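Side-chain contacts in nitroreductase family protein (Sphingopyxis sp., PDB 7DP1), which is an FMN- and NADPH-dependent nitroreductase that acts in the breakdown of dinitroaniline herbicides, probably by reducing their nitro groups: residues A35-I40 and M162-E167; E105-S110 and N213-P218; Q127-F132 and A179-T184. The protein carries 1 engineered substitution. All blocks are in the same frame, centred on the assembly; numbering follows the deposited sequence.

Interaction 1: residues A35-I40 and M162-E167; sequences ARIFEI and MLLLVE
I37 and L164 carry the apolar packing. They run alongside one another, pointing opposite ways, which brings I37 CG2 to 3.6 Å from L164 CB. The two branches of I37 divide the work: chi1 of -76° sets CG1 beside the backbone N and CG2 anti to it; CG2 lies against L164, while the longer branch ends in CD1, which reaches L165 CD2 at 3.5 Å, the two side chains set roughly perpendicular. I40, further along the helix, packs less closely, its CB lying 4.0 Å from L164 CD1. These contacts join helix 31-41 to the C-terminal end of helix 148-167 within the alpha+beta nitroreductase fold. The short axis segments approach to 9.7 Å with their directions 136° apart, nearer antiparallel than parallel. L165 also reaches S172 and I203, tying this helix pair to the sheet. One backbone oxygen also takes part in the packing: L164 CD1 sits 3.3 Å from I37 O. No hydrogen bond spans the two segments. Polar links lead outward instead. L164 O is hydrogen-bonded to H168 ND1, and E167 OE1 is hydrogen-bonded to S12 OG of the second subunit, a residue on which L164 also packs.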
loop_
_atom_site.group_PDB
_atom_site.type_symbol
_atom_site.label_atom_id
_atom_site.label_comp_id
_atom_site.label_asym_id
_atom_site.label_seq_id
_atom_site.Cartn_x
_atom_site.Cartn_y
_atom_site.Cartn_z
ATOM N N ALA A 35 -0.791 20.278 -0.724
ATOM C CA ALA A 35 -0.660 20.305 0.733
ATOM C C ALA A 35 -1.925 19.762 1.366
ATOM O O ALA A 35 -1.834 18.996 2.306
ATOM C CB ALA A 35 -0.399 21.698 1.246
ATOM N N ARG A 36 -3.086 20.187 0.857
ATOM C CA ARG A 36 -4.348 19.674 1.372
ATOM C C ARG A 36 -4.506 18.156 1.080
ATOM O O ARG A 36 -5.162 17.435 1.865
ATOM C CB ARG A 36 -5.565 20.441 0.871
ATOM C CG ARG A 36 -5.703 21.776 1.605
ATOM C CD ARG A 36 -6.861 22.586 1.104
ATOM N NE ARG A 36 -7.053 22.559 -0.339
ATOM C CZ ARG A 36 -6.701 23.557 -1.137
ATOM N NH1 ARG A 36 -6.126 24.636 -0.630
ATOM N NH2 ARG A 36 -6.944 23.484 -2.430
ATOM N N ILE A 37 -3.972 17.652 -0.037
ATOM C CA ILE A 37 -4.099 16.230 -0.274
ATOM C C ILE A 37 -3.257 15.438 0.758
ATOM O O ILE A 37 -3.700 14.406 1.282
ATOM C CB ILE A 37 -3.751 15.912 -1.752
ATOM C CG1 ILE A 37 -4.942 16.349 -2.599
ATOM C CG2 ILE A 37 -3.414 14.433 -1.941
ATOM C CD1 ILE A 37 -4.815 16.224 -4.092
ATOM N N PHE A 38 -2.066 15.930 1.064
ATOM C CA PHE A 38 -1.176 15.247 1.987
ATOM C C PHE A 38 -1.658 15.179 3.463
ATOM O O PHE A 38 -1.409 14.166 4.115
ATOM C CB PHE A 38 0.203 15.908 1.904
ATOM C CG PHE A 38 0.910 15.702 0.574
ATOM C CD1 PHE A 38 0.712 14.550 -0.187
ATOM C CD2 PHE A 38 1.779 16.668 0.094
ATOM C CE1 PHE A 38 1.397 14.375 -1.400
ATOM C CE2 PHE A 38 2.467 16.505 -1.106
ATOM C CZ PHE A 38 2.284 15.369 -1.857
ATOM N N GLU A 39 -2.354 16.199 4.002
ATOM C CA GLU A 39 -2.832 16.079 5.411
ATOM C C GLU A 39 -3.864 14.985 5.525
ATOM O O GLU A 39 -3.916 14.293 6.543
ATOM C CB GLU A 39 -3.456 17.345 6.011
ATOM C CG GLU A 39 -2.625 18.531 5.921
ATOM C CD GLU A 39 -3.097 19.267 4.737
ATOM O OE1 GLU A 39 -3.721 18.578 3.904
ATOM O OE2 GLU A 39 -2.879 20.490 4.567
ATOM N N ILE A 40 -4.704 14.841 4.495
ATOM C CA ILE A 40 -5.730 13.786 4.506
ATOM C C ILE A 40 -5.109 12.415 4.289
ATOM O O ILE A 40 -5.497 11.443 4.945
ATOM C CB ILE A 40 -6.803 14.011 3.432
ATOM C CG1 ILE A 40 -7.397 15.425 3.532
ATOM C CG2 ILE A 40 -7.901 12.985 3.595
ATOM C CD1 ILE A 40 -8.420 15.726 2.464
ATOM N N MET A 162 -2.853 8.842 -4.378
ATOM C CA MET A 162 -3.282 8.682 -5.756
ATOM C C MET A 162 -4.807 8.813 -5.893
ATOM O O MET A 162 -5.314 9.401 -6.842
ATOM C CB MET A 162 -2.803 7.327 -6.274
ATOM C CG MET A 162 -1.281 7.279 -6.447
ATOM S SD MET A 162 -0.804 5.753 -7.256
ATOM C CE MET A 162 -0.819 4.643 -5.861
ATOM N N LEU A 163 -5.542 8.250 -4.937
ATOM C CA LEU A 163 -6.995 8.396 -4.959
ATOM C C LEU A 163 -7.447 9.824 -4.696
ATOM O O LEU A 163 -8.369 10.298 -5.348
ATOM C CB LEU A 163 -7.630 7.462 -3.938
ATOM C CG LEU A 163 -7.472 5.989 -4.323
ATOM C CD1 LEU A 163 -8.042 5.097 -3.247
ATOM C CD2 LEU A 163 -8.185 5.774 -5.647
ATOM N N LEU A 164 -6.788 10.512 -3.758
ATOM C CA LEU A 164 -7.138 11.906 -3.462
ATOM C C LEU A 164 -6.898 12.826 -4.658
ATOM O O LEU A 164 -7.634 13.796 -4.872
ATOM C CB LEU A 164 -6.330 12.417 -2.269
ATOM C CG LEU A 164 -6.796 11.840 -0.934
ATOM C CD1 LEU A 164 -5.732 12.004 0.183
ATOM C CD2 LEU A 164 -8.106 12.467 -0.533
ATOM N N LEU A 165 -5.852 12.529 -5.422
ATOM C CA LEU A 165 -5.542 13.310 -6.610
ATOM C C LEU A 165 -6.681 13.223 -7.603
ATOM O O LEU A 165 -7.195 14.235 -8.076
ATOM C CB LEU A 165 -4.244 12.810 -7.250
ATOM C CG LEU A 165 -2.953 13.164 -6.507
ATOM C CD1 LEU A 165 -1.764 12.469 -7.158
ATOM C CD2 LEU A 165 -2.750 14.689 -6.492
ATOM N N VAL A 166 -7.074 11.988 -7.901
ATOM C CA VAL A 166 -8.166 11.695 -8.824
ATOM C C VAL A 166 -9.433 12.415 -8.407
ATOM O O VAL A 166 -10.122 13.041 -9.240
ATOM C CB VAL A 166 -8.427 10.179 -8.892
ATOM C CG1 VAL A 166 -9.798 9.883 -9.470
ATOM C CG2 VAL A 166 -7.328 9.495 -9.703
ATOM N N GLU A 167 -9.728 12.337 -7.115
ATOM C CA GLU A 167 -10.880 13.029 -6.534
ATOM C C GLU A 167 -10.821 14.534 -6.780
ATOM O O GLU A 167 -11.859 15.178 -6.950
ATOM C CB GLU A 167 -10.962 12.763 -5.030
ATOM C CG GLU A 167 -12.164 13.399 -4.337
ATOM C CD GLU A 167 -12.124 13.246 -2.824
ATOM O OE1 GLU A 167 -11.079 13.572 -2.226
ATOM O OE2 GLU A 167 -13.137 12.812 -2.231
#

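Interaction 2: residues E105-S110 and N213-P218; sequences EALYAS and NRWPVP. With FMN (flavin mononucleotide), chain C.
W215 lays its indole against the last turn of helix 96-109, and its closest carbon-carbon contact there is with A106, whose CB lies 3.3 Å from W215 CE3 and almost as near CZ3. One face of the indole takes the helix backbone, with A106 O 3.8 Å above the ring plane and L107 N beside it, both offset toward the rim. The opposite face is met from within its own loop by V217 CG2, 3.5 Å above the plane, so the ring is held between helix and loop. W215 CG stands between the backbone N and the carbonyl carbon (chi1 55°), a placement that turns the ring back over that loop. At the five-membered ring, S110 OG comes obliquely to 3.0 Å from W215 CD1. That hydroxyl is fixed by its bond to A106 O, 2.9 Å long and in the carbonyl plane, a side-chain bond closing the C-terminal end of the helix where S110 leaves helical geometry. Loop 213-218 contributes V217 to the FMN site of the nitroreductase fold: V217 CG1 lies 3.4 Å from FMN O5', next to the phosphate. R19 makes a cation-pi contact with the W215 ring, and its NH2 is hydrogen-bonded to the backbone oxygen W215 O. The looser part is at L107, whose CB stays 4.0 Å from W215 CZ2. Toward solvent the close fit ends, with E105 and A109 on the helix and R214 and P216 on the loop all exposed. Past V217, P218 O is hydrogen-bonded to N49 ND2 of the second subunit.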
loop_
_atom_site.group_PDB
_atom_site.type_symbol
_atom_site.label_atom_id
_atom_site.label_comp_id
_atom_site.label_asym_id
_atom_site.label_seq_id
_atom_site.Cartn_x
_atom_site.Cartn_y
_atom_site.Cartn_z
ATOM N N GLU A 105 1.548 -4.791 -23.506
ATOM C CA GLU A 105 0.955 -4.821 -24.846
ATOM C C GLU A 105 0.067 -3.621 -25.089
ATOM O O GLU A 105 0.237 -2.891 -26.071
ATOM C CB GLU A 105 0.092 -6.075 -25.044
ATOM C CG GLU A 105 0.798 -7.396 -24.928
ATOM C CD GLU A 105 0.061 -8.518 -25.631
ATOM O OE1 GLU A 105 -0.541 -8.268 -26.697
ATOM O OE2 GLU A 105 0.102 -9.655 -25.124
ATOM N N ALA A 106 -0.885 -3.435 -24.180
ATOM C CA ALA A 106 -1.890 -2.393 -24.309
ATOM C C ALA A 106 -1.311 -0.978 -24.257
ATOM O O ALA A 106 -1.784 -0.082 -24.964
ATOM C CB ALA A 106 -2.935 -2.576 -23.239
ATOM N N LEU A 107 -0.264 -0.796 -23.455
ATOM C CA LEU A 107 0.403 0.501 -23.324
ATOM C C LEU A 107 1.059 0.967 -24.621
ATOM O O LEU A 107 0.953 2.134 -24.992
ATOM C CB LEU A 107 1.459 0.448 -22.216
ATOM C CG LEU A 107 2.409 1.646 -22.084
ATOM C CD1 LEU A 107 1.638 2.933 -21.925
ATOM C CD2 LEU A 107 3.374 1.463 -20.911
ATOM N N TYR A 108 1.711 0.052 -25.323
ATOM C CA TYR A 108 2.389 0.408 -26.562
ATOM C C TYR A 108 1.481 0.327 -27.772
ATOM O O TYR A 108 1.666 1.076 -28.732
ATOM C CB TYR A 108 3.622 -0.465 -26.777
ATOM C CG TYR A 108 4.820 -0.001 -25.995
ATOM C CD1 TYR A 108 4.675 0.756 -24.842
ATOM C CD2 TYR A 108 6.098 -0.280 -26.437
ATOM C CE1 TYR A 108 5.775 1.198 -24.134
ATOM C CE2 TYR A 108 7.198 0.154 -25.743
ATOM C CZ TYR A 108 7.039 0.894 -24.595
ATOM O OH TYR A 108 8.143 1.327 -23.901
ATOM N N ALA A 109 0.511 -0.583 -27.720
ATOM C CA ALA A 109 -0.465 -0.724 -28.793
ATOM C C ALA A 109 -1.157 0.610 -29.034
ATOM O O ALA A 109 -1.444 0.976 -30.177
ATOM C CB ALA A 109 -1.481 -1.800 -28.463
ATOM N N SER A 110 -1.401 1.344 -27.951
ATOM C CA SER A 110 -1.967 2.679 -28.051
ATOM C C SER A 110 -0.881 3.749 -28.184
ATOM O O SER A 110 -0.892 4.754 -27.469
ATOM C CB SER A 110 -2.840 2.974 -26.843
ATOM O OG SER A 110 -2.132 2.697 -25.660
ATOM N N ASN A 213 -3.485 7.225 -22.506
ATOM C CA ASN A 213 -4.344 7.345 -21.323
ATOM C C ASN A 213 -5.767 6.791 -21.409
ATOM O O ASN A 213 -6.530 6.955 -20.460
ATOM C CB ASN A 213 -4.474 8.817 -20.925
ATOM C CG ASN A 213 -3.171 9.415 -20.450
ATOM O OD1 ASN A 213 -2.295 8.713 -19.950
ATOM N ND2 ASN A 213 -3.039 10.728 -20.592
ATOM N N ARG A 214 -6.140 6.125 -22.498
ATOM C CA ARG A 214 -7.554 5.784 -22.655
ATOM C C ARG A 214 -7.858 4.302 -22.880
ATOM O O ARG A 214 -9.016 3.883 -22.796
ATOM C CB ARG A 214 -8.153 6.579 -23.823
ATOM C CG ARG A 214 -8.041 8.094 -23.711
ATOM C CD ARG A 214 -8.917 8.757 -24.778
ATOM N NE ARG A 214 -10.321 8.440 -24.535
ATOM C CZ ARG A 214 -11.265 8.407 -25.467
ATOM N NH1 ARG A 214 -10.964 8.649 -26.736
ATOM N NH2 ARG A 214 -12.513 8.112 -25.127
ATOM N N TRP A 215 -6.824 3.506 -23.123
ATOM C CA TRP A 215 -7.004 2.067 -23.269
ATOM C C TRP A 215 -7.409 1.435 -21.936
ATOM O O TRP A 215 -6.958 1.861 -20.876
ATOM C CB TRP A 215 -5.725 1.423 -23.816
ATOM C CG TRP A 215 -4.505 1.733 -22.993
ATOM C CD1 TRP A 215 -3.714 2.843 -23.091
ATOM C CD2 TRP A 215 -3.960 0.947 -21.924
ATOM N NE1 TRP A 215 -2.696 2.785 -22.168
ATOM C CE2 TRP A 215 -2.828 1.637 -21.433
ATOM C CE3 TRP A 215 -4.316 -0.270 -21.338
ATOM C CZ2 TRP A 215 -2.048 1.149 -20.384
ATOM C CZ3 TRP A 215 -3.535 -0.760 -20.297
ATOM C CH2 TRP A 215 -2.416 -0.045 -19.830
ATOM N N PRO A 216 -8.288 0.424 -21.990
ATOM C CA PRO A 216 -8.763 -0.240 -20.776
ATOM C C PRO A 216 -7.658 -1.086 -20.172
ATOM O O PRO A 216 -6.995 -1.836 -20.892
ATOM C CB PRO A 216 -9.922 -1.101 -21.277
ATOM C CG PRO A 216 -9.578 -1.380 -22.689
ATOM C CD PRO A 216 -8.839 -0.191 -23.205
ATOM N N VAL A 217 -7.434 -0.926 -18.873
ATOM C CA VAL A 217 -6.345 -1.610 -18.195
ATOM C C VAL A 217 -6.820 -2.890 -17.534
ATOM O O VAL A 217 -7.655 -2.856 -16.629
ATOM C CB VAL A 217 -5.709 -0.709 -17.134
ATOM C CG1 VAL A 217 -4.434 -1.345 -16.602
ATOM C CG2 VAL A 217 -5.434 0.674 -17.725
ATOM N N PRO A 218 -6.235 -4.018 -17.938
ATOM C CA PRO A 218 -6.678 -5.343 -17.490
ATOM C C PRO A 218 -6.381 -5.649 -16.028
ATOM O O PRO A 218 -5.416 -5.145 -15.471
ATOM C CB PRO A 218 -5.902 -6.298 -18.406
ATOM C CG PRO A 218 -4.712 -5.522 -18.859
ATOM C CD PRO A 218 -5.130 -4.083 -18.911
HETATM N N1 FMN C . 4.451 2.454 -14.643
HETATM C C2 FMN C . 5.445 2.867 -15.507
HETATM O O2 FMN C . 5.190 3.091 -16.684
HETATM N N3 FMN C . 6.738 3.032 -15.065
HETATM C C4 FMN C . 7.064 2.791 -13.752
HETATM O O4 FMN C . 8.236 2.964 -13.373
HETATM C C4A FMN C . 6.061 2.361 -12.884
HETATM N N5 FMN C . 6.350 2.100 -11.563
HETATM C C5A FMN C . 5.363 1.694 -10.685
HETATM C C6 FMN C . 5.700 1.457 -9.356
HETATM C C7 FMN C . 4.731 1.045 -8.460
HETATM C C7M FMN C . 5.065 0.794 -7.022
HETATM C C8 FMN C . 3.424 0.873 -8.889
HETATM C C8M FMN C . 2.411 0.446 -7.866
HETATM C C9 FMN C . 3.078 1.107 -10.221
HETATM C C9A FMN C . 4.053 1.519 -11.132
HETATM N N10 FMN C . 3.762 1.765 -12.466
HETATM C C10 FMN C . 4.758 2.183 -13.334
HETATM C "C1'" FMN C . 2.371 1.622 -12.996
HETATM C "C2'" FMN C . 1.913 0.187 -13.239
HETATM O "O2'" FMN C . 2.436 -0.271 -14.460
HETATM C "C3'" FMN C . 0.389 0.189 -13.311
HETATM O "O3'" FMN C . -0.077 0.433 -12.001
HETATM C "C4'" FMN C . -0.216 -1.130 -13.783
HETATM O "O4'" FMN C . 0.106 -1.449 -15.125
HETATM C "C5'" FMN C . -1.718 -0.999 -13.698
HETATM O "O5'" FMN C . -2.101 0.055 -14.548
HETATM P P FMN C . -3.030 1.202 -13.910
HETATM O O1P FMN C . -3.121 2.342 -14.885
HETATM O O2P FMN C . -4.403 0.621 -13.620
HETATM O O3P FMN C . -2.405 1.659 -12.604
#

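Interaction 3: residues Q127-F132 and A179-T184; sequences QNYRGF and AMYGAT. With FMN (flavin mononucleotide), chain C.
Next to the FMN pocket, at the pyrimidine end of the flavin, Y129 and Y181 meet as an offset edge-to-face aromatic pair. The ring planes stand at 72° with centroids 5.6 Å apart, and Y181 presents its edge to the face of Y129. The edge touches through CE2, 3.8 Å from Y129 CZ, with CD2 alongside it near Y129 CE1. Y129 CG lies beside the backbone N (chi1 -65°), which sends the ring away from its own turn toward 179-184. Its hydroxyl, 3.9 Å from M180 CB, has its polar partner elsewhere, in the carbonyl oxygen of C177. Replacing Y129 by a leucine would probably leave C177 O without its phenol partner and the edge of Y181 without an aromatic face to rest on. The neighbouring residue, N128, is part of the pocket: FMN N3 donates to its OD1 at 2.8 Å through a clearly bent bond, while N128 ND2 is held by F125 O, so both ends of the amide are engaged and its orientation is defined. F132 brings CZ to 3.9 Å from FMN O2, the oxygen lying at the ring edge near its plane, and N128 CA sits over one face of that ring. The turn bearing N128 and F132 is drawn together by Q127 O, which accepts from R130 N and F132 N on opposite faces of its carbonyl plane. Around the pair, I74 of helix 60-74 touches both tyrosines and W178 meets Y129 edge-to-face. Y181 is the N-cap residue of helix 182-189, and F132 packs on C173 and Q175 of strand 171-175.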
loop_
_atom_site.group_PDB
_atom_site.type_symbol
_atom_site.label_atom_id
_atom_site.label_comp_id
_atom_site.label_asym_id
_atom_site.label_seq_id
_atom_site.Cartn_x
_atom_site.Cartn_y
_atom_site.Cartn_z
ATOM N N GLN A 127 10.762 8.123 -21.546
ATOM C CA GLN A 127 9.888 9.215 -21.136
ATOM C C GLN A 127 9.619 9.137 -19.637
ATOM O O GLN A 127 9.296 10.144 -19.005
ATOM C CB GLN A 127 8.570 9.166 -21.907
ATOM C CG GLN A 127 8.676 9.613 -23.361
ATOM C CD GLN A 127 8.678 11.123 -23.529
ATOM O OE1 GLN A 127 8.863 11.868 -22.572
ATOM N NE2 GLN A 127 8.476 11.579 -24.759
ATOM N N ASN A 128 9.769 7.937 -19.073
ATOM C CA ASN A 128 9.620 7.724 -17.628
ATOM C C ASN A 128 10.474 8.727 -16.867
ATOM O O ASN A 128 10.073 9.273 -15.837
ATOM C CB ASN A 128 10.046 6.301 -17.221
ATOM C CG ASN A 128 8.904 5.291 -17.255
ATOM O OD1 ASN A 128 8.211 5.092 -16.261
ATOM N ND2 ASN A 128 8.744 4.609 -18.388
ATOM N N TYR A 129 11.674 8.953 -17.377
ATOM C CA TYR A 129 12.639 9.764 -16.659
ATOM C C TYR A 129 12.416 11.265 -16.886
ATOM O O TYR A 129 13.182 12.092 -16.387
ATOM C CB TYR A 129 14.050 9.311 -17.034
ATOM C CG TYR A 129 14.267 7.891 -16.537
ATOM C CD1 TYR A 129 14.334 7.616 -15.173
ATOM C CD2 TYR A 129 14.352 6.818 -17.424
ATOM C CE1 TYR A 129 14.503 6.310 -14.706
ATOM C CE2 TYR A 129 14.527 5.508 -16.962
ATOM C CZ TYR A 129 14.605 5.268 -15.609
ATOM O OH TYR A 129 14.780 3.984 -15.149
ATOM N N ARG A 130 11.330 11.602 -17.583
ATOM C CA ARG A 130 10.801 12.958 -17.564
ATOM C C ARG A 130 9.411 12.991 -16.918
ATOM O O ARG A 130 8.674 13.963 -17.067
ATOM C CB ARG A 130 10.683 13.508 -18.986
ATOM C CG ARG A 130 11.823 13.166 -19.913
ATOM C CD ARG A 130 11.549 13.720 -21.313
ATOM N NE ARG A 130 12.432 14.817 -21.689
ATOM C CZ ARG A 130 13.658 14.656 -22.173
ATOM N NH1 ARG A 130 14.152 13.436 -22.336
ATOM N NH2 ARG A 130 14.389 15.712 -22.494
ATOM N N GLY A 131 9.074 11.951 -16.161
ATOM C CA GLY A 131 7.802 11.907 -15.463
ATOM C C GLY A 131 6.648 11.989 -16.449
ATOM O O GLY A 131 5.540 12.407 -16.109
ATOM N N PHE A 132 6.921 11.578 -17.683
ATOM C CA PHE A 132 5.940 11.641 -18.761
ATOM C C PHE A 132 5.420 13.056 -18.924
ATOM O O PHE A 132 4.271 13.245 -19.314
ATOM C CB PHE A 132 4.773 10.678 -18.509
ATOM C CG PHE A 132 5.187 9.242 -18.373
ATOM C CD1 PHE A 132 5.779 8.576 -19.431
ATOM C CD2 PHE A 132 4.992 8.560 -17.186
ATOM C CE1 PHE A 132 6.155 7.249 -19.316
ATOM C CE2 PHE A 132 5.377 7.235 -17.059
ATOM C CZ PHE A 132 5.961 6.577 -18.127
ATOM N N ALA A 179 14.081 4.145 -8.869
ATOM C CA ALA A 179 14.885 3.333 -7.969
ATOM C C ALA A 179 16.061 2.676 -8.702
ATOM O O ALA A 179 16.992 2.198 -8.061
ATOM C CB ALA A 179 14.004 2.261 -7.272
ATOM N N MET A 180 16.023 2.663 -10.034
ATOM C CA MET A 180 17.177 2.237 -10.851
ATOM C C MET A 180 18.408 3.117 -10.683
ATOM O O MET A 180 19.514 2.704 -11.018
ATOM C CB MET A 180 16.805 2.182 -12.333
ATOM C CG MET A 180 15.916 1.002 -12.699
ATOM S SD MET A 180 16.882 -0.525 -12.777
ATOM C CE MET A 180 16.773 -1.122 -11.090
ATOM N N TYR A 181 18.209 4.342 -10.209
ATOM C CA TYR A 181 19.321 5.277 -10.008
ATOM C C TYR A 181 19.173 5.941 -8.650
ATOM O O TYR A 181 19.382 7.150 -8.535
ATOM C CB TYR A 181 19.370 6.359 -11.097
ATOM C CG TYR A 181 19.394 5.806 -12.487
ATOM C CD1 TYR A 181 20.580 5.331 -13.042
ATOM C CD2 TYR A 181 18.230 5.728 -13.241
ATOM C CE1 TYR A 181 20.610 4.805 -14.306
ATOM C CE2 TYR A 181 18.252 5.201 -14.518
ATOM C CZ TYR A 181 19.445 4.739 -15.044
ATOM O OH TYR A 181 19.482 4.212 -16.314
ATOM N N GLY A 182 18.812 5.148 -7.642
ATOM C CA GLY A 182 18.506 5.654 -6.316
ATOM C C GLY A 182 19.549 6.611 -5.755
ATOM O O GLY A 182 19.212 7.706 -5.297
ATOM N N ALA A 183 20.815 6.201 -5.814
ATOM C CA ALA A 183 21.910 6.979 -5.234
ATOM C C ALA A 183 22.004 8.366 -5.845
ATOM O O ALA A 183 22.206 9.344 -5.133
ATOM C CB ALA A 183 23.238 6.245 -5.401
ATOM N N THR A 184 21.867 8.444 -7.166
ATOM C CA THR A 184 21.876 9.728 -7.860
ATOM C C THR A 184 20.692 10.589 -7.425
ATOM O O THR A 184 20.853 11.753 -7.089
ATOM C CB THR A 184 21.813 9.563 -9.383
ATOM O OG1 THR A 184 23.018 8.954 -9.847
ATOM C CG2 THR A 184 21.643 10.923 -10.055
HETATM N N1 FMN C . 4.451 2.454 -14.643
HETATM C C2 FMN C . 5.445 2.867 -15.507
HETATM O O2 FMN C . 5.190 3.091 -16.684
HETATM N N3 FMN C . 6.738 3.032 -15.065
HETATM C C4 FMN C . 7.064 2.791 -13.752
HETATM O O4 FMN C . 8.236 2.964 -13.373
HETATM C C4A FMN C . 6.061 2.361 -12.884
HETATM N N5 FMN C . 6.350 2.100 -11.563
HETATM C C5A FMN C . 5.363 1.694 -10.685
HETATM C C6 FMN C . 5.700 1.457 -9.356
HETATM C C7 FMN C . 4.731 1.045 -8.460
HETATM C C7M FMN C . 5.065 0.794 -7.022
HETATM C C8 FMN C . 3.424 0.873 -8.889
HETATM C C8M FMN C . 2.411 0.446 -7.866
HETATM C C9 FMN C . 3.078 1.107 -10.221
HETATM C C9A FMN C . 4.053 1.519 -11.132
HETATM N N10 FMN C . 3.762 1.765 -12.466
HETATM C C10 FMN C . 4.758 2.183 -13.334
HETATM C "C1'" FMN C . 2.371 1.622 -12.996
HETATM C "C2'" FMN C . 1.913 0.187 -13.239
HETATM O "O2'" FMN C . 2.436 -0.271 -14.460
HETATM C "C3'" FMN C . 0.389 0.189 -13.311
HETATM O "O3'" FMN C . -0.077 0.433 -12.001
HETATM C "C4'" FMN C . -0.216 -1.130 -13.783
HETATM O "O4'" FMN C . 0.106 -1.449 -15.125
HETATM C "C5'" FMN C . -1.718 -0.999 -13.698
HETATM O "O5'" FMN C . -2.101 0.055 -14.548
HETATM P P FMN C . -3.030 1.202 -13.910
HETATM O O1P FMN C . -3.121 2.342 -14.885
HETATM O O2P FMN C . -4.403 0.621 -13.620
HETATM O O3P FMN C . -2.405 1.659 -12.604
#

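Interactions 2 and 3 meet the same FMN in different places: V217 of interaction 2 lies beside the phosphate end, whereas N128 and F132 of interaction 3 lie at the pyrimidine edge of the isoalloxazine. Their centres are 22 Å apart and their nearest atoms about 6 Å, and both segments of interaction 3 fall between the two segments of interaction 2 in the sequence. Interaction 1 touches no flavin; the side chain of I40 is about 12 Å from a bound FMN. It lies across the chain's centre from interaction 3, with their centres 23 Å apart. Interactions 1 and 2, with centres 26 Å apart, both reach the second subunit.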